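Local coordinates for protein D-alanyl transferase DltD (Enterococcus faecalis, PDB 6O93) that probably transfers D-alanyl groups during D-alanylation of lipoteichoic acid, as a membrane-associated member of the SGNH-hydrolase clan that serves cell wall biogenesis in Gram-positive bacteria, at residues D141-Q146 with F276-E281; A165-Q168 with L172-R175. All coordinates share one frame; numbering follows the deposited sequence.

Contact 1. Residues D141-Q146 with F276-E281; sequences DQYLAQ and FQAALE
The phenol ring of Y143 meets the methyl of A278 obliquely, with CD2 of Y143 4.2 Å from CB of A278; the same ring stacks with Y383 from the C-terminal part of the chain. A second ring, that of F276, has its contact on the far side of its own helix: CD1 of L280 sits 3.6 Å above the plane of the F276 ring, offset toward the rim, and both residues pack on helix 309-324. With CG trans to the backbone N (chi1 177°), Y143 suits its place by giving A278 an apolar ring while its OH bonds OD1 of D275. Helix 272-285 leads into strand 289-294 of the parallel beta-sheet in this SGNH-clan alpha/beta fold, whereas helix 139-148 belongs to the long excursion between strands 98-102 and 289-294. Alanine suits position 278, because a single methyl lets the other helix come close: the CA atoms of L144 and A278 are 7.2 Å apart. CD2 of L144 touches that same methyl at 4.2 Å. Helix 80-90 borders the pair, L81 against L144 and A84 against A278. D141 and E281 keep their carboxylates apart, OD1 of D141 bonding W130 and OE1 of E281 bonding Y383.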
loop_
_atom_site.group_PDB
_atom_site.type_symbol
_atom_site.label_atom_id
_atom_site.label_comp_id
_atom_site.label_asym_id
_atom_site.label_seq_id
_atom_site.Cartn_x
_atom_site.Cartn_y
_atom_site.Cartn_z
ATOM N N ASP A 141 -12.343 9.803 -12.369
ATOM C CA ASP A 141 -13.587 9.729 -11.609
ATOM C C ASP A 141 -14.540 8.718 -12.224
ATOM O O ASP A 141 -15.236 7.988 -11.505
ATOM C CB ASP A 141 -14.247 11.105 -11.545
ATOM C CG ASP A 141 -13.454 12.090 -10.720
ATOM O OD1 ASP A 141 -12.952 11.699 -9.648
ATOM O OD2 ASP A 141 -13.331 13.255 -11.145
ATOM N N GLN A 142 -14.589 8.659 -13.556
ATOM C CA GLN A 142 -15.476 7.715 -14.224
ATOM C C GLN A 142 -14.974 6.287 -14.069
ATOM O O GLN A 142 -15.775 5.353 -13.943
ATOM C CB GLN A 142 -15.615 8.082 -15.700
ATOM C CG GLN A 142 -16.132 9.491 -15.927
ATOM C CD GLN A 142 -16.424 9.779 -17.384
ATOM O OE1 GLN A 142 -15.546 10.207 -18.135
ATOM N NE2 GLN A 142 -17.666 9.545 -17.793
ATOM N N TYR A 143 -13.652 6.091 -14.078
ATOM C CA TYR A 143 -13.119 4.753 -13.850
ATOM C C TYR A 143 -13.411 4.284 -12.430
ATOM O O TYR A 143 -13.806 3.131 -12.220
ATOM C CB TYR A 143 -11.613 4.715 -14.122
ATOM C CG TYR A 143 -11.015 3.361 -13.818
ATOM C CD1 TYR A 143 -11.073 2.332 -14.748
ATOM C CD2 TYR A 143 -10.419 3.100 -12.590
ATOM C CE1 TYR A 143 -10.540 1.087 -14.471
ATOM C CE2 TYR A 143 -9.886 1.857 -12.305
ATOM C CZ TYR A 143 -9.951 0.856 -13.250
ATOM O OH TYR A 143 -9.424 -0.383 -12.973
ATOM N N LEU A 144 -13.222 5.162 -11.442
ATOM C CA LEU A 144 -13.570 4.813 -10.068
ATOM C C LEU A 144 -15.040 4.430 -9.963
ATOM O O LEU A 144 -15.387 3.425 -9.334
ATOM C CB LEU A 144 -13.259 5.980 -9.132
ATOM C CG LEU A 144 -11.795 6.209 -8.770
ATOM C CD1 LEU A 144 -11.654 7.502 -7.987
ATOM C CD2 LEU A 144 -11.251 5.037 -7.968
ATOM N N ALA A 145 -15.920 5.223 -10.579
ATOM C CA ALA A 145 -17.347 4.921 -10.544
ATOM C C ALA A 145 -17.630 3.544 -11.133
ATOM O O ALA A 145 -18.377 2.748 -10.551
ATOM C CB ALA A 145 -18.126 5.998 -11.299
ATOM N N GLN A 146 -17.042 3.247 -12.293
ATOM C CA GLN A 146 -17.271 1.957 -12.936
ATOM C C GLN A 146 -16.848 0.807 -12.029
ATOM O O GLN A 146 -17.585 -0.173 -11.865
ATOM C CB GLN A 146 -16.521 1.903 -14.270
ATOM C CG GLN A 146 -16.651 0.578 -15.023
ATOM C CD GLN A 146 -15.565 -0.425 -14.656
ATOM O OE1 GLN A 146 -15.854 -1.521 -14.175
ATOM N NE2 GLN A 146 -14.311 -0.056 -14.895
ATOM N N PHE A 276 -4.510 0.307 -10.149
ATOM C CA PHE A 276 -3.223 0.944 -9.899
ATOM C C PHE A 276 -3.128 2.276 -10.628
ATOM O O PHE A 276 -2.601 3.255 -10.087
ATOM C CB PHE A 276 -2.100 0.003 -10.326
ATOM C CG PHE A 276 -0.724 0.553 -10.102
ATOM C CD1 PHE A 276 -0.353 1.051 -8.864
ATOM C CD2 PHE A 276 0.209 0.547 -11.122
ATOM C CE1 PHE A 276 0.917 1.549 -8.656
ATOM C CE2 PHE A 276 1.484 1.039 -10.916
ATOM C CZ PHE A 276 1.836 1.541 -9.682
ATOM N N GLN A 277 -3.637 2.333 -11.861
ATOM C CA GLN A 277 -3.671 3.593 -12.593
ATOM C C GLN A 277 -4.469 4.644 -11.833
ATOM O O GLN A 277 -4.116 5.830 -11.842
ATOM C CB GLN A 277 -4.262 3.371 -13.985
ATOM C CG GLN A 277 -4.330 4.624 -14.847
ATOM C CD GLN A 277 -2.957 5.194 -15.150
ATOM O OE1 GLN A 277 -1.937 4.607 -14.793
ATOM N NE2 GLN A 277 -2.927 6.343 -15.814
ATOM N N ALA A 278 -5.553 4.231 -11.172
ATOM C CA ALA A 278 -6.346 5.181 -10.401
ATOM C C ALA A 278 -5.510 5.824 -9.302
ATOM O O ALA A 278 -5.597 7.036 -9.073
ATOM C CB ALA A 278 -7.572 4.485 -9.809
ATOM N N ALA A 279 -4.689 5.028 -8.613
ATOM C CA ALA A 279 -3.825 5.580 -7.577
ATOM C C ALA A 279 -2.767 6.497 -8.176
ATOM O O ALA A 279 -2.423 7.527 -7.584
ATOM C CB ALA A 279 -3.171 4.449 -6.785
ATOM N N LEU A 280 -2.247 6.146 -9.353
ATOM C CA LEU A 280 -1.235 6.976 -9.998
ATOM C C LEU A 280 -1.799 8.335 -10.395
ATOM O O LEU A 280 -1.132 9.364 -10.227
ATOM C CB LEU A 280 -0.671 6.254 -11.222
ATOM C CG LEU A 280 0.122 4.976 -10.947
ATOM C CD1 LEU A 280 0.493 4.296 -12.258
ATOM C CD2 LEU A 280 1.367 5.278 -10.124
ATOM N N GLU A 281 -3.025 8.364 -10.927
ATOM C CA GLU A 281 -3.626 9.637 -11.306
ATOM C C GLU A 281 -3.844 10.527 -10.086
ATOM O O GLU A 281 -3.620 11.740 -10.149
ATOM C CB GLU A 281 -4.945 9.404 -12.046
ATOM C CG GLU A 281 -5.706 10.695 -12.349
ATOM C CD GLU A 281 -6.764 10.533 -13.428
ATOM O OE1 GLU A 281 -6.788 9.480 -14.101
ATOM O OE2 GLU A 281 -7.575 11.465 -13.605
#

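Contact 2. Residues A165-Q168 with L172-R175. With PO4 (phosphate ion), chain H.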
loop_
_atom_site.group_PDB
_atom_site.type_symbol
_atom_site.label_atom_id
_atom_site.label_comp_id
_atom_site.label_asym_id
_atom_site.label_seq_id
_atom_site.Cartn_x
_atom_site.Cartn_y
_atom_site.Cartn_z
ATOM N N ALA A 165 -23.831 5.833 -11.577
ATOM C CA ALA A 165 -24.332 5.660 -12.935
ATOM C C ALA A 165 -24.237 6.959 -13.724
ATOM O O ALA A 165 -23.868 6.951 -14.904
ATOM C CB ALA A 165 -25.775 5.157 -12.904
ATOM N N ASN A 166 -24.568 8.087 -13.090
ATOM C CA ASN A 166 -24.471 9.372 -13.775
ATOM C C ASN A 166 -23.022 9.717 -14.098
ATOM O O ASN A 166 -22.730 10.239 -15.179
ATOM C CB ASN A 166 -25.109 10.470 -12.927
ATOM C CG ASN A 166 -26.593 10.248 -12.706
ATOM O OD1 ASN A 166 -27.243 9.520 -13.458
ATOM N ND2 ASN A 166 -27.137 10.878 -11.672
ATOM N N LEU A 167 -22.100 9.436 -13.173
ATOM C CA LEU A 167 -20.688 9.690 -13.438
ATOM C C LEU A 167 -20.227 8.953 -14.688
ATOM O O LEU A 167 -19.557 9.530 -15.554
ATOM C CB LEU A 167 -19.842 9.274 -12.235
ATOM C CG LEU A 167 -19.422 10.392 -11.278
ATOM C CD1 LEU A 167 -20.628 10.984 -10.558
ATOM C CD2 LEU A 167 -18.398 9.867 -10.287
ATOM N N GLN A 168 -20.573 7.668 -14.797
ATOM C CA GLN A 168 -20.185 6.900 -15.975
ATOM C C GLN A 168 -20.792 7.486 -17.240
ATOM O O GLN A 168 -20.196 7.386 -18.318
ATOM C CB GLN A 168 -20.602 5.439 -15.811
ATOM C CG GLN A 168 -19.870 4.713 -14.694
ATOM C CD GLN A 168 -20.400 3.313 -14.464
ATOM O OE1 GLN A 168 -20.034 2.372 -15.169
ATOM N NE2 GLN A 168 -21.276 3.169 -13.475
ATOM N N LEU A 172 -22.106 15.054 -13.556
ATOM C CA LEU A 172 -21.774 15.242 -12.157
ATOM C C LEU A 172 -22.914 14.736 -11.277
ATOM O O LEU A 172 -24.035 14.531 -11.751
ATOM C CB LEU A 172 -21.508 16.717 -11.863
ATOM C CG LEU A 172 -20.246 17.322 -12.481
ATOM C CD1 LEU A 172 -20.216 18.823 -12.255
ATOM C CD2 LEU A 172 -18.999 16.668 -11.908
ATOM N N PRO A 173 -22.652 14.521 -9.988
ATOM C CA PRO A 173 -23.734 14.122 -9.083
ATOM C C PRO A 173 -24.844 15.161 -9.067
ATOM O O PRO A 173 -24.592 16.366 -9.007
ATOM C CB PRO A 173 -23.040 14.019 -7.719
ATOM C CG PRO A 173 -21.602 13.823 -8.033
ATOM C CD PRO A 173 -21.354 14.591 -9.296
ATOM N N GLN A 174 -26.083 14.680 -9.128
ATOM C CA GLN A 174 -27.231 15.570 -9.060
ATOM C C GLN A 174 -27.255 16.293 -7.716
ATOM O O GLN A 174 -26.677 15.840 -6.724
ATOM C CB GLN A 174 -28.528 14.783 -9.261
ATOM C CG GLN A 174 -28.566 13.975 -10.551
ATOM C CD GLN A 174 -29.769 13.054 -10.635
ATOM O OE1 GLN A 174 -30.577 12.977 -9.709
ATOM N NE2 GLN A 174 -29.892 12.349 -11.751
ATOM N N ARG A 175 -27.933 17.442 -7.695
ATOM C CA ARG A 175 -28.026 18.231 -6.470
ATOM C C ARG A 175 -28.554 17.390 -5.314
ATOM O O ARG A 175 -27.998 17.413 -4.210
ATOM C CB ARG A 175 -28.919 19.452 -6.697
ATOM C CG ARG A 175 -28.210 20.784 -6.481
ATOM C CD ARG A 175 -29.096 21.966 -6.860
ATOM N NE ARG A 175 -29.520 21.911 -8.257
ATOM C CZ ARG A 175 -30.180 22.881 -8.881
ATOM N NH1 ARG A 175 -30.521 22.733 -10.154
ATOM N NH2 ARG A 175 -30.496 23.999 -8.242
HETATM P P PO4 H . -29.021 18.640 -11.161
HETATM O O1 PO4 H . -29.138 19.945 -11.913
HETATM O O2 PO4 H . -27.605 18.483 -10.663
HETATM O O3 PO4 H . -29.363 17.494 -12.084
HETATM O O4 PO4 H . -29.969 18.649 -9.984
#
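The end of helix 158-168 is followed at once by a chain reversal that brings CA of L172 to within 5.8 Å of CA of L167, after which residues 172-174 run extended toward the next helix. This is a tight helix-loop-helix connection, with Q174 in the N-cap position of helix 175-195. Its apolar part joins L167 and P173: CD1 of L167 rests 3.9 Å from CD of P173 and equally close to its CG, the two side chains crossing obliquely. Leucine fits here because it also packs against helices 124-132 and 139-148, touching W130, L131 and A145. Proline, with no N-H to offer and a phi fixed near -60°, suits the extended approach to the cap. On the solvent side N166 and Q174 cross at about a right angle with amide planes 22° apart, and ND2 of N166 lies 3.6 Å from CG of Q174. N166, short and polar, places its amide there with CG trans to the carbonyl carbon (chi1 -63°). Q177 ties the start of the helix together, since its OE1 accepts the N-H of Q174 and, weakly, ND2 of N166. A phosphate, probably from the crystallisation liquor, sits at this helix start, where the backbone N-H of R175 and the helix dipole would be expected to attract an anion, and the arginine's charge suits it. R175 N donates to its O4 at 3.3 Å and more weakly to O2, while O1 lies in the guanidinium plane, at its edge, 3.6 Å from NH1 of R175.

Overall arrangement
Contact 1 is buried and joins two helices distant in sequence, while contact 2 lies at the surface, about 29 Å from the centre of the chain, and closes a short connection between consecutive helices. Their centres are about 16 Å apart, and helix 139-148 is shared: it forms half of contact 1 and, through A145 and Q142, bears on helix 158-168. CB of A145 packs 3.8 Å from CB of L167, and NE2 of Q142 probably bonds O of L167 at 2.9 Å. Contact 1 sets one small methyl against a leucine and an aromatic ring, whereas contact 2 pairs one apolar touch with amides and a helix start where a phosphate, probably from the crystallisation liquor, is bound.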